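Mialostatin (Ixodes ricinus, PDB 6ZTK) inhibits papain-like cysteine proteases of the tick midgut and of the host, among them several cathepsins, and so regulates the digestion of blood proteins. Local coordinates at residues His48-Ser52 with Glu98-Glu102; Asp62-Leu68 with Lys83-Ser89; Ala113-Ile118 with Val130-Asp136. One frame throughout, in Å; residues are numbered along the deposited sequence.

Contact 1: residues His48-Ser52 with Glu98-Glu102; sequences HYAVS and EYSKE. With SO4 (sulfate ion), chain D.
His48 and Tyr99 meet through a short hydrogen bond, ND1 of His48 lying 2.7 Å from OH of Tyr99, and either atom could be the donor. The hydroxyl arrives at the edge of the imidazole, near its plane, so the two rings touch rim to rim, with planes 30° apart and neither over the other's face. Tyr99 CG stands anti to its backbone N (chi1 177°), which stretches the phenol from the loop towards the helix and lays its ring over Ser52, whose CB is 3.7 Å from Tyr99 CD1. Val51 adds CG2 obliquely, 3.5 Å from Tyr99 CZ. The methylene chain of Lys101 covers one face of the imidazole in a CH-pi contact: CB sits 3.8 Å from the His48 ring centroid, almost on the ring normal. Histidine suits this place because ND1 pairs with the phenol while its flat face takes Lys101 CB. In this crystal a sulfate, probably from the crystallisation liquor, meets His48 NE2, 2.6 Å from its O1; Lys101, extended beyond CG, brings NZ only to a weak bond with it. The contact fastens the loop between strands 78-92 and 113-122 to helix 41-52, and Tyr99 OH also bonds Thr63 OG1 on strand 60-74.

Contact 2: residues Asp62-Leu68 with Lys83-Ser89; sequences DTVLELL and KFTTTQS
Backbone hydrogen bonds between Thr63 and Thr87 run both ways: Thr63 N reaches Thr87 O at 2.9 Å, and Thr87 N returns to Thr63 O. Leu65 N bonds Thr85 O from above the carbonyl plane, 38° out of it, whereas Thr85 N turns to Glu66 O, so one extra residue is taken up where strand 60-74 turns a corner at Leu65. Pairing resumes with Leu68 N to Lys83 O, 2.8 Å. Beta-branched Thr63, Val64 and Thr85 to Thr87 suit this extended backbone.

These are two long inner strands of the cystatin fold, an antiparallel sheet wrapped round helix 41-52, and the corner is consistent with that bend. The turn joining them is the first inhibitory hairpin loop of cystatins; it carries the QxVxG motif and probably enters the protease cleft as in relatives.

Among side chains, Thr85 OG1 makes a weak bond to Glu66 N, and one water joins it to Glu66 OE1; a second links Asp62 OD2 with Thr86 OG1. Asp62 OD2 also forms a salt bridge with Arg58.

Val64 CG1 and Leu67 CD1 each lie 4.1 Å from Phe84 CB, on the face towards the helix; with chi1 at 51° the phenyl ring swings away from strand 60-74. Leu65 CG packs 3.8 Å from Thr87 CG2, and Leu68 CD1 meets Thr85 CG2, the side chains crossing at about a right angle.

Contact 3: residues Ala113-Ile118 with Val130-Asp136; sequences AVCTSI and VLSYHCD. With TRT (fragment of triton X-100), chain C.
Val114 and Asp136 exchange backbone hydrogen bonds, Val114 N to Asp136 O at 2.9 Å and nearly straight (174°), and Thr116 and His134 repeat the exchange two residues on. Ser132 O is gripped twice, by Ile118 N at 3.2 Å from above its carbonyl plane and by Ser117 OG at 2.8 Å within that plane. Serine suits buried position 117: Ser117 OG, anti to the backbone N (chi1 -179°), turns back to the neighbouring strand and finds its acceptor there. Ile118 O receives Leu131 N at 2.8 Å and, more weakly, Ser132 N: Leu131 and Ser132 both face Ile118 in a classic beta bulge. Ile118 N also bonds Ser132 OG weakly. A water donates to Thr116 O and also bonds Ser132 OG.

Between Val114 and Thr116 the disulfide Cys115-Cys135 (chi3 101°) bridges a non-hydrogen-bonded pair, where the alpha carbons come within 4.0 Å. Cys115 SG lies obliquely to the Tyr133 ring, 3.9 Å from CE1, and CD2, on the other side of the ring, lies near Ser117 CB and OG. Tyr133 also touches Val51 of helix 41-52, so its face of the sheet is the one the helix covers. At the far end Ile118 CG2 packs 4.1 Å from Leu131 CD1. That same Leu131 methyl lies against the aromatic ring of the bound Triton fragment, whose pocket also includes Trp33, Gln73, Tyr120 and Arg129. A C-terminal hairpin closed by a disulfide is a hallmark of type 2 (secreted) cystatins; the turn between its strands is probably the second inhibitory loop, as in relatives.

Contact 2 is the most buried of the three, while contacts 1 and 3 lie nearer the surface. Contacts 2 and 3 belong to one sheet: strands 78-92 and 113-122 are neighbours, joined by the bonds of Phe84 with Cys115 and Thr86 with Ala113, so both rest on backbone pairing. Contact 3, at an edge strand, 127-136, adds a covalent bridge; contact 2, between inner strands, adds threonine hydroxyls, bridging waters and apolar packing to its ladder. Contact 1 has no strand ladder and depends on side chains, a histidine-tyrosine hydrogen bond and a lysine laid over a ring. Helix 41-52 ties all three together, Val51 touching both Val64 and Tyr133, and Ala50 touching Ser117.

Contact 1: residues His48-Ser52 with Glu98-Glu102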
loop_
_atom_site.group_PDB
_atom_site.type_symbol
_atom_site.label_atom_id
_atom_site.label_comp_id
_atom_site.label_asym_id
_atom_site.label_seq_id
_atom_site.Cartn_x
_atom_site.Cartn_y
_atom_site.Cartn_z
ATOM N N HIS A 48 1.481 -1.340 -3.209
ATOM C CA HIS A 48 2.754 -0.617 -3.428
ATOM C C HIS A 48 2.443 0.833 -3.851
ATOM O O HIS A 48 3.122 1.750 -3.378
ATOM C CB HIS A 48 3.615 -1.335 -4.451
ATOM C CG HIS A 48 4.372 -2.480 -3.858
ATOM N ND1 HIS A 48 5.482 -2.290 -3.039
ATOM C CD2 HIS A 48 4.182 -3.820 -3.947
ATOM C CE1 HIS A 48 5.881 -3.490 -2.594
ATOM N NE2 HIS A 48 5.098 -4.437 -3.111
ATOM N N TYR A 49 1.422 1.018 -4.682
ATOM C CA TYR A 49 1.033 2.397 -5.028
ATOM C C TYR A 49 0.721 3.177 -3.742
ATOM O O TYR A 49 1.187 4.284 -3.515
ATOM C CB TYR A 49 -0.101 2.476 -6.033
ATOM C CG TYR A 49 -0.517 3.891 -6.224
ATOM C CD1 TYR A 49 0.286 4.805 -6.896
ATOM C CD2 TYR A 49 -1.723 4.341 -5.703
ATOM C CE1 TYR A 49 -0.113 6.142 -7.038
ATOM C CE2 TYR A 49 -2.122 5.651 -5.871
ATOM C CZ TYR A 49 -1.294 6.556 -6.473
ATOM O OH TYR A 49 -1.732 7.873 -6.604
ATOM N N ALA A 50 -0.094 2.587 -2.856
ATOM C CA ALA A 50 -0.520 3.279 -1.643
ATOM C C ALA A 50 0.700 3.684 -0.836
ATOM O O ALA A 50 0.810 4.792 -0.353
ATOM C CB ALA A 50 -1.445 2.379 -0.844
ATOM N N VAL A 51 1.640 2.753 -0.584
ATOM C CA VAL A 51 2.829 3.083 0.280
ATOM C C VAL A 51 3.672 4.170 -0.385
ATOM O O VAL A 51 4.234 4.990 0.353
ATOM C CB VAL A 51 3.756 1.895 0.650
ATOM C CG1 VAL A 51 2.996 0.824 1.383
ATOM C CG2 VAL A 51 4.603 1.323 -0.460
ATOM N N SER A 52 3.659 4.220 -1.697
ATOM C CA SER A 52 4.489 5.227 -2.435
ATOM C C SER A 52 3.969 6.636 -2.150
ATOM O O SER A 52 4.729 7.596 -2.413
ATOM C CB SER A 52 4.508 4.964 -3.878
ATOM O OG SER A 52 3.386 5.392 -4.595
ATOM N N GLU A 98 12.362 7.654 -7.539
ATOM C CA GLU A 98 10.993 7.150 -7.791
ATOM C C GLU A 98 10.792 5.870 -6.965
ATOM O O GLU A 98 11.637 4.944 -7.086
ATOM C CB GLU A 98 10.905 6.892 -9.299
ATOM C CG GLU A 98 9.545 6.498 -9.825
ATOM C CD GLU A 98 9.562 6.046 -11.290
ATOM O OE1 GLU A 98 10.553 6.338 -12.018
ATOM O OE2 GLU A 98 8.595 5.380 -11.705
ATOM N N TYR A 99 9.689 5.746 -6.198
ATOM C CA TYR A 99 9.406 4.488 -5.464
ATOM C C TYR A 99 9.159 3.399 -6.505
ATOM O O TYR A 99 8.367 3.618 -7.448
ATOM C CB TYR A 99 8.184 4.621 -4.540
ATOM C CG TYR A 99 7.827 3.333 -3.834
ATOM C CD1 TYR A 99 7.060 2.368 -4.475
ATOM C CD2 TYR A 99 8.318 3.056 -2.572
ATOM C CE1 TYR A 99 6.794 1.142 -3.887
ATOM C CE2 TYR A 99 8.087 1.823 -1.985
ATOM C CZ TYR A 99 7.335 0.873 -2.644
ATOM O OH TYR A 99 7.069 -0.329 -2.055
ATOM N N SER A 100 9.717 2.218 -6.266
ATOM C CA SER A 100 9.308 0.941 -6.901
ATOM C C SER A 100 9.549 -0.205 -5.928
ATOM O O SER A 100 10.393 -0.087 -5.013
ATOM C CB SER A 100 10.057 0.723 -8.219
ATOM O OG SER A 100 11.396 0.325 -7.954
ATOM N N LYS A 101 8.734 -1.279 -6.053
ATOM C CA LYS A 101 8.882 -2.514 -5.268
ATOM C C LYS A 101 10.323 -3.046 -5.451
ATOM O O LYS A 101 10.941 -3.440 -4.465
ATOM C CB LYS A 101 7.876 -3.574 -5.760
ATOM C CG LYS A 101 8.136 -4.987 -5.233
ATOM C CD LYS A 101 7.099 -5.994 -5.677
ATOM C CE LYS A 101 7.446 -7.424 -5.313
ATOM N NZ LYS A 101 6.684 -8.393 -6.143
ATOM N N GLU A 102 10.769 -3.083 -6.664
ATOM C CA GLU A 102 12.130 -3.669 -6.940
ATOM C C GLU A 102 13.261 -2.884 -6.215
ATOM O O GLU A 102 14.191 -3.460 -5.529
ATOM C CB GLU A 102 12.373 -3.628 -8.449
ATOM C CG GLU A 102 11.220 -4.195 -9.247
ATOM C CD GLU A 102 10.442 -3.152 -10.043
ATOM O OE1 GLU A 102 9.458 -2.553 -9.527
ATOM O OE2 GLU A 102 10.861 -2.905 -11.198
HETATM S S SO4 D . 4.480 -7.758 -2.752
HETATM O O1 SO4 D . 5.143 -6.726 -1.988
HETATM O O2 SO4 D . 3.235 -8.136 -2.109
HETATM O O3 SO4 D . 5.355 -8.900 -2.811
HETATM O O4 SO4 D . 4.205 -7.297 -4.099
#

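Contact 2: residues Asp62-Leu68 with Lys83-Ser89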
loop_
_atom_site.group_PDB
_atom_site.type_symbol
_atom_site.label_atom_id
_atom_site.label_comp_id
_atom_site.label_asym_id
_atom_site.label_seq_id
_atom_site.Cartn_x
_atom_site.Cartn_y
_atom_site.Cartn_z
ATOM N N ASP A 62 8.239 3.580 3.340
ATOM C CA ASP A 62 7.885 2.181 3.683
ATOM C C ASP A 62 7.817 1.337 2.427
ATOM O O ASP A 62 7.624 1.838 1.282
ATOM C CB ASP A 62 6.575 2.146 4.465
ATOM C CG ASP A 62 6.775 2.705 5.828
ATOM O OD1 ASP A 62 7.886 2.506 6.431
ATOM O OD2 ASP A 62 5.810 3.450 6.239
ATOM N N THR A 63 7.789 0.002 2.611
ATOM C CA THR A 63 7.428 -0.914 1.556
ATOM C C THR A 63 6.503 -1.996 2.113
ATOM O O THR A 63 6.366 -2.073 3.340
ATOM C CB THR A 63 8.665 -1.494 0.835
ATOM O OG1 THR A 63 8.237 -2.159 -0.341
ATOM C CG2 THR A 63 9.467 -2.451 1.695
ATOM N N VAL A 64 5.826 -2.662 1.222
ATOM C CA VAL A 64 4.841 -3.737 1.557
ATOM C C VAL A 64 5.581 -5.041 1.824
ATOM O O VAL A 64 6.390 -5.484 0.927
ATOM C CB VAL A 64 3.815 -3.930 0.456
ATOM C CG1 VAL A 64 2.787 -4.957 0.884
ATOM C CG2 VAL A 64 3.104 -2.642 0.080
ATOM N N LEU A 65 5.278 -5.665 2.961
ATOM C CA LEU A 65 5.731 -7.078 3.189
ATOM C C LEU A 65 4.691 -8.073 2.719
ATOM O O LEU A 65 5.005 -8.959 1.881
ATOM C CB LEU A 65 6.038 -7.284 4.658
ATOM C CG LEU A 65 7.275 -6.612 5.202
ATOM C CD1 LEU A 65 7.359 -6.761 6.708
ATOM C CD2 LEU A 65 8.543 -7.188 4.530
ATOM N N GLU A 66 3.443 -7.939 3.138
ATOM C CA GLU A 66 2.405 -8.904 2.773
ATOM C C GLU A 66 1.061 -8.179 2.609
ATOM O O GLU A 66 0.693 -7.406 3.518
ATOM C CB GLU A 66 2.290 -9.960 3.864
ATOM C CG GLU A 66 1.315 -11.049 3.569
ATOM C CD GLU A 66 1.293 -12.161 4.613
ATOM O OE1 GLU A 66 1.977 -12.026 5.654
ATOM O OE2 GLU A 66 0.494 -13.110 4.429
ATOM N N LEU A 67 0.362 -8.507 1.534
ATOM C CA LEU A 67 -1.057 -8.101 1.389
ATOM C C LEU A 67 -1.879 -9.134 2.124
ATOM O O LEU A 67 -1.866 -10.352 1.751
ATOM C CB LEU A 67 -1.401 -7.964 -0.085
ATOM C CG LEU A 67 -2.826 -7.539 -0.396
ATOM C CD1 LEU A 67 -3.169 -6.179 0.204
ATOM C CD2 LEU A 67 -3.040 -7.493 -1.894
ATOM N N LEU A 68 -2.604 -8.697 3.118
ATOM C CA LEU A 68 -3.402 -9.594 3.979
ATOM C C LEU A 68 -4.813 -9.753 3.481
ATOM O O LEU A 68 -5.381 -10.850 3.628
ATOM C CB LEU A 68 -3.421 -9.066 5.397
ATOM C CG LEU A 68 -2.076 -8.934 6.093
ATOM C CD1 LEU A 68 -2.245 -8.229 7.408
ATOM C CD2 LEU A 68 -1.429 -10.305 6.323
ATOM N N LYS A 83 -5.543 -4.238 3.159
ATOM C CA LYS A 83 -4.892 -4.365 4.472
ATOM C C LYS A 83 -3.574 -5.096 4.306
ATOM O O LYS A 83 -3.593 -6.136 3.677
ATOM C CB LYS A 83 -5.772 -5.132 5.453
ATOM C CG LYS A 83 -5.157 -5.242 6.840
ATOM C CD LYS A 83 -6.027 -6.152 7.728
ATOM C CE LYS A 83 -5.405 -6.329 9.097
ATOM N NZ LYS A 83 -6.237 -7.256 9.918
ATOM N N PHE A 84 -2.486 -4.475 4.707
ATOM C CA PHE A 84 -1.160 -5.025 4.408
ATOM C C PHE A 84 -0.171 -4.638 5.469
ATOM O O PHE A 84 -0.308 -3.609 6.136
ATOM C CB PHE A 84 -0.726 -4.532 3.017
ATOM C CG PHE A 84 -0.826 -3.053 2.804
ATOM C CD1 PHE A 84 0.216 -2.178 3.098
ATOM C CD2 PHE A 84 -2.005 -2.557 2.329
ATOM C CE1 PHE A 84 0.090 -0.807 2.944
ATOM C CE2 PHE A 84 -2.155 -1.194 2.191
ATOM C CZ PHE A 84 -1.107 -0.320 2.490
ATOM N N THR A 85 0.860 -5.446 5.646
ATOM C CA THR A 85 1.959 -5.108 6.555
ATOM C C THR A 85 3.045 -4.315 5.823
ATOM O O THR A 85 3.236 -4.549 4.608
ATOM C CB THR A 85 2.551 -6.381 7.207
ATOM O OG1 THR A 85 2.928 -7.261 6.152
ATOM C CG2 THR A 85 1.542 -7.010 8.117
ATOM N N THR A 86 3.718 -3.433 6.514
ATOM C CA THR A 86 4.797 -2.603 5.975
ATOM C C THR A 86 6.043 -2.702 6.868
ATOM O O THR A 86 5.941 -3.063 8.065
ATOM C CB THR A 86 4.404 -1.128 5.762
ATOM O OG1 THR A 86 4.168 -0.491 7.017
ATOM C CG2 THR A 86 3.185 -1.039 4.870
ATOM N N THR A 87 7.154 -2.239 6.340
ATOM C CA THR A 87 8.413 -2.055 7.083
ATOM C C THR A 87 9.202 -0.976 6.342
ATOM O O THR A 87 8.862 -0.699 5.185
ATOM C CB THR A 87 9.155 -3.401 7.149
ATOM O OG1 THR A 87 10.107 -3.342 8.230
ATOM C CG2 THR A 87 9.731 -3.814 5.841
ATOM N N GLN A 88 10.189 -0.409 7.020
ATOM C CA GLN A 88 11.019 0.651 6.423
ATOM C C GLN A 88 11.731 0.079 5.203
ATOM O O GLN A 88 12.330 -1.041 5.289
ATOM C CB GLN A 88 11.995 1.175 7.467
ATOM C CG GLN A 88 12.778 2.398 7.030
ATOM C CD GLN A 88 13.665 2.877 8.162
ATOM O OE1 GLN A 88 13.175 3.476 9.137
ATOM N NE2 GLN A 88 14.943 2.596 8.042
ATOM N N SER A 89 11.716 0.800 4.076
ATOM C CA SER A 89 12.496 0.413 2.881
ATOM C C SER A 89 13.870 1.086 2.964
ATOM O O SER A 89 14.107 1.916 3.831
ATOM C CB SER A 89 11.860 0.778 1.559
ATOM O OG SER A 89 12.110 2.155 1.229
HETATM O O HOH W 1 3.358 2.243 6.478
HETATM O O HOH W 2 3.346 -9.826 7.161
#

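Contact 3: residues Ala113-Ile118 with Val130-Asp136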
loop_
_atom_site.group_PDB
_atom_site.type_symbol
_atom_site.label_atom_id
_atom_site.label_comp_id
_atom_site.label_asym_id
_atom_site.label_seq_id
_atom_site.Cartn_x
_atom_site.Cartn_y
_atom_site.Cartn_z
ATOM N N ALA A 113 4.419 -2.144 10.832
ATOM C CA ALA A 113 3.082 -1.521 10.842
ATOM C C ALA A 113 2.127 -2.428 10.091
ATOM O O ALA A 113 2.555 -3.177 9.193
ATOM C CB ALA A 113 3.109 -0.170 10.208
ATOM N N VAL A 114 0.865 -2.350 10.470
ATOM C CA VAL A 114 -0.242 -2.962 9.710
ATOM C C VAL A 114 -1.151 -1.820 9.279
ATOM O O VAL A 114 -1.580 -1.030 10.124
ATOM C CB VAL A 114 -1.002 -4.049 10.483
ATOM C CG1 VAL A 114 -1.436 -3.632 11.833
ATOM C CG2 VAL A 114 -2.117 -4.639 9.659
ATOM N N CYS A 115 -1.353 -1.723 7.977
ATOM C CA CYS A 115 -2.013 -0.546 7.400
ATOM C C CYS A 115 -3.259 -0.953 6.610
ATOM O O CYS A 115 -3.334 -2.022 5.988
ATOM C CB CYS A 115 -1.046 0.093 6.450
ATOM S SG CYS A 115 0.482 0.651 7.247
ATOM N N THR A 116 -4.232 -0.084 6.639
ATOM C CA THR A 116 -5.427 -0.163 5.806
ATOM C C THR A 116 -5.440 1.064 4.919
ATOM O O THR A 116 -5.341 2.201 5.456
ATOM C CB THR A 116 -6.690 -0.279 6.666
ATOM O OG1 THR A 116 -6.563 -1.496 7.437
ATOM C CG2 THR A 116 -7.933 -0.369 5.827
ATOM N N SER A 117 -5.659 0.880 3.628
ATOM C CA SER A 117 -5.719 2.006 2.667
ATOM C C SER A 117 -6.852 1.767 1.700
ATOM O O SER A 117 -7.017 0.647 1.242
ATOM C CB SER A 117 -4.406 2.138 1.942
ATOM O OG SER A 117 -4.422 3.227 1.030
ATOM N N ILE A 118 -7.651 2.826 1.449
ATOM C CA ILE A 118 -8.677 2.769 0.397
ATOM C C ILE A 118 -8.179 3.546 -0.821
ATOM O O ILE A 118 -7.786 4.692 -0.649
ATOM C CB ILE A 118 -10.008 3.301 0.901
ATOM C CG1 ILE A 118 -10.519 2.413 2.031
ATOM C CG2 ILE A 118 -10.973 3.357 -0.245
ATOM C CD1 ILE A 118 -11.718 2.993 2.760
ATOM N N VAL A 130 -5.286 7.642 -3.626
ATOM C CA VAL A 130 -5.427 7.149 -2.239
ATOM C C VAL A 130 -6.411 8.030 -1.485
ATOM O O VAL A 130 -6.150 9.235 -1.344
ATOM C CB VAL A 130 -4.076 7.108 -1.520
ATOM C CG1 VAL A 130 -4.264 6.723 -0.056
ATOM C CG2 VAL A 130 -3.128 6.144 -2.202
ATOM N N LEU A 131 -7.493 7.453 -0.998
ATOM C CA LEU A 131 -8.465 8.234 -0.180
ATOM C C LEU A 131 -8.117 8.210 1.302
ATOM O O LEU A 131 -8.425 9.159 2.020
ATOM C CB LEU A 131 -9.855 7.651 -0.368
ATOM C CG LEU A 131 -10.433 7.669 -1.775
ATOM C CD1 LEU A 131 -11.852 7.101 -1.753
ATOM C CD2 LEU A 131 -10.408 9.082 -2.310
ATOM N N SER A 132 -7.526 7.122 1.782
ATOM C CA SER A 132 -7.210 6.975 3.201
ATOM C C SER A 132 -5.981 6.071 3.339
ATOM O O SER A 132 -5.784 5.201 2.474
ATOM C CB SER A 132 -8.396 6.418 3.975
ATOM O OG SER A 132 -8.675 5.128 3.590
ATOM N N TYR A 133 -5.243 6.277 4.426
ATOM C CA TYR A 133 -4.079 5.388 4.752
ATOM C C TYR A 133 -3.866 5.515 6.237
ATOM O O TYR A 133 -3.535 6.632 6.719
ATOM C CB TYR A 133 -2.863 5.806 3.923
ATOM C CG TYR A 133 -1.676 4.876 4.048
ATOM C CD1 TYR A 133 -0.875 4.863 5.182
ATOM C CD2 TYR A 133 -1.324 4.091 2.977
ATOM C CE1 TYR A 133 0.236 4.029 5.250
ATOM C CE2 TYR A 133 -0.193 3.261 3.017
ATOM C CZ TYR A 133 0.550 3.229 4.170
ATOM O OH TYR A 133 1.668 2.406 4.200
ATOM N N HIS A 134 -4.074 4.436 6.974
ATOM C CA HIS A 134 -3.886 4.466 8.423
ATOM C C HIS A 134 -3.260 3.165 8.901
ATOM O O HIS A 134 -3.660 2.134 8.404
ATOM C CB HIS A 134 -5.218 4.696 9.135
ATOM C CG HIS A 134 -5.070 4.778 10.612
ATOM N ND1 HIS A 134 -5.326 3.683 11.442
ATOM C CD2 HIS A 134 -4.629 5.778 11.406
ATOM C CE1 HIS A 134 -5.085 4.049 12.696
ATOM N NE2 HIS A 134 -4.645 5.292 12.694
ATOM N N CYS A 135 -2.390 3.282 9.894
ATOM C CA CYS A 135 -1.671 2.099 10.394
ATOM C C CYS A 135 -1.715 2.038 11.898
ATOM O O CYS A 135 -1.849 3.050 12.587
ATOM C CB CYS A 135 -0.217 2.063 9.956
ATOM S SG CYS A 135 0.016 2.449 8.201
ATOM N N ASP A 136 -1.518 0.817 12.369
ATOM C CA ASP A 136 -1.248 0.496 13.782
ATOM C C ASP A 136 0.050 -0.286 13.872
ATOM O O ASP A 136 0.401 -0.998 12.941
ATOM C CB ASP A 136 -2.382 -0.348 14.355
ATOM C CG ASP A 136 -3.727 0.372 14.415
ATOM O OD1 ASP A 136 -3.740 1.530 14.875
ATOM O OD2 ASP A 136 -4.692 -0.201 13.943
HETATM O O24 TRT C . -12.065 16.249 -2.894
HETATM C C23 TRT C . -11.835 15.563 -4.090
HETATM C C22 TRT C . -10.636 14.672 -3.870
HETATM O O21 TRT C . -10.958 13.319 -4.186
HETATM C C20 TRT C . -11.488 12.564 -3.102
HETATM C C19 TRT C . -12.817 11.965 -3.510
HETATM O O18 TRT C . -12.652 11.174 -4.680
HETATM C C17 TRT C . -13.873 10.922 -5.384
HETATM C C16 TRT C . -14.544 9.631 -4.932
HETATM O O15 TRT C . -14.235 9.384 -3.553
HETATM C C12 TRT C . -15.021 8.510 -2.834
HETATM C C13 TRT C . -15.520 7.330 -3.360
HETATM C C14 TRT C . -16.297 6.489 -2.574
HETATM C C11 TRT C . -15.270 8.820 -1.513
HETATM C C10 TRT C . -16.018 7.958 -0.734
HETATM C C9 TRT C . -16.577 6.794 -1.239
HETATM C C6 TRT C . -17.511 5.926 -0.379
HETATM C C8 TRT C . -18.873 6.470 -0.814
HETATM C C7 TRT C . -17.414 6.164 1.136
HETATM C C5 TRT C . -17.569 4.431 -0.788
HETATM C C1 TRT C . -16.482 3.404 -0.405
HETATM C C2 TRT C . -16.681 2.989 1.048
HETATM C C4 TRT C . -15.091 3.985 -0.569
HETATM C C3 TRT C . -16.603 2.175 -1.311
HETATM O O HOH W 3 -7.752 3.587 5.484
#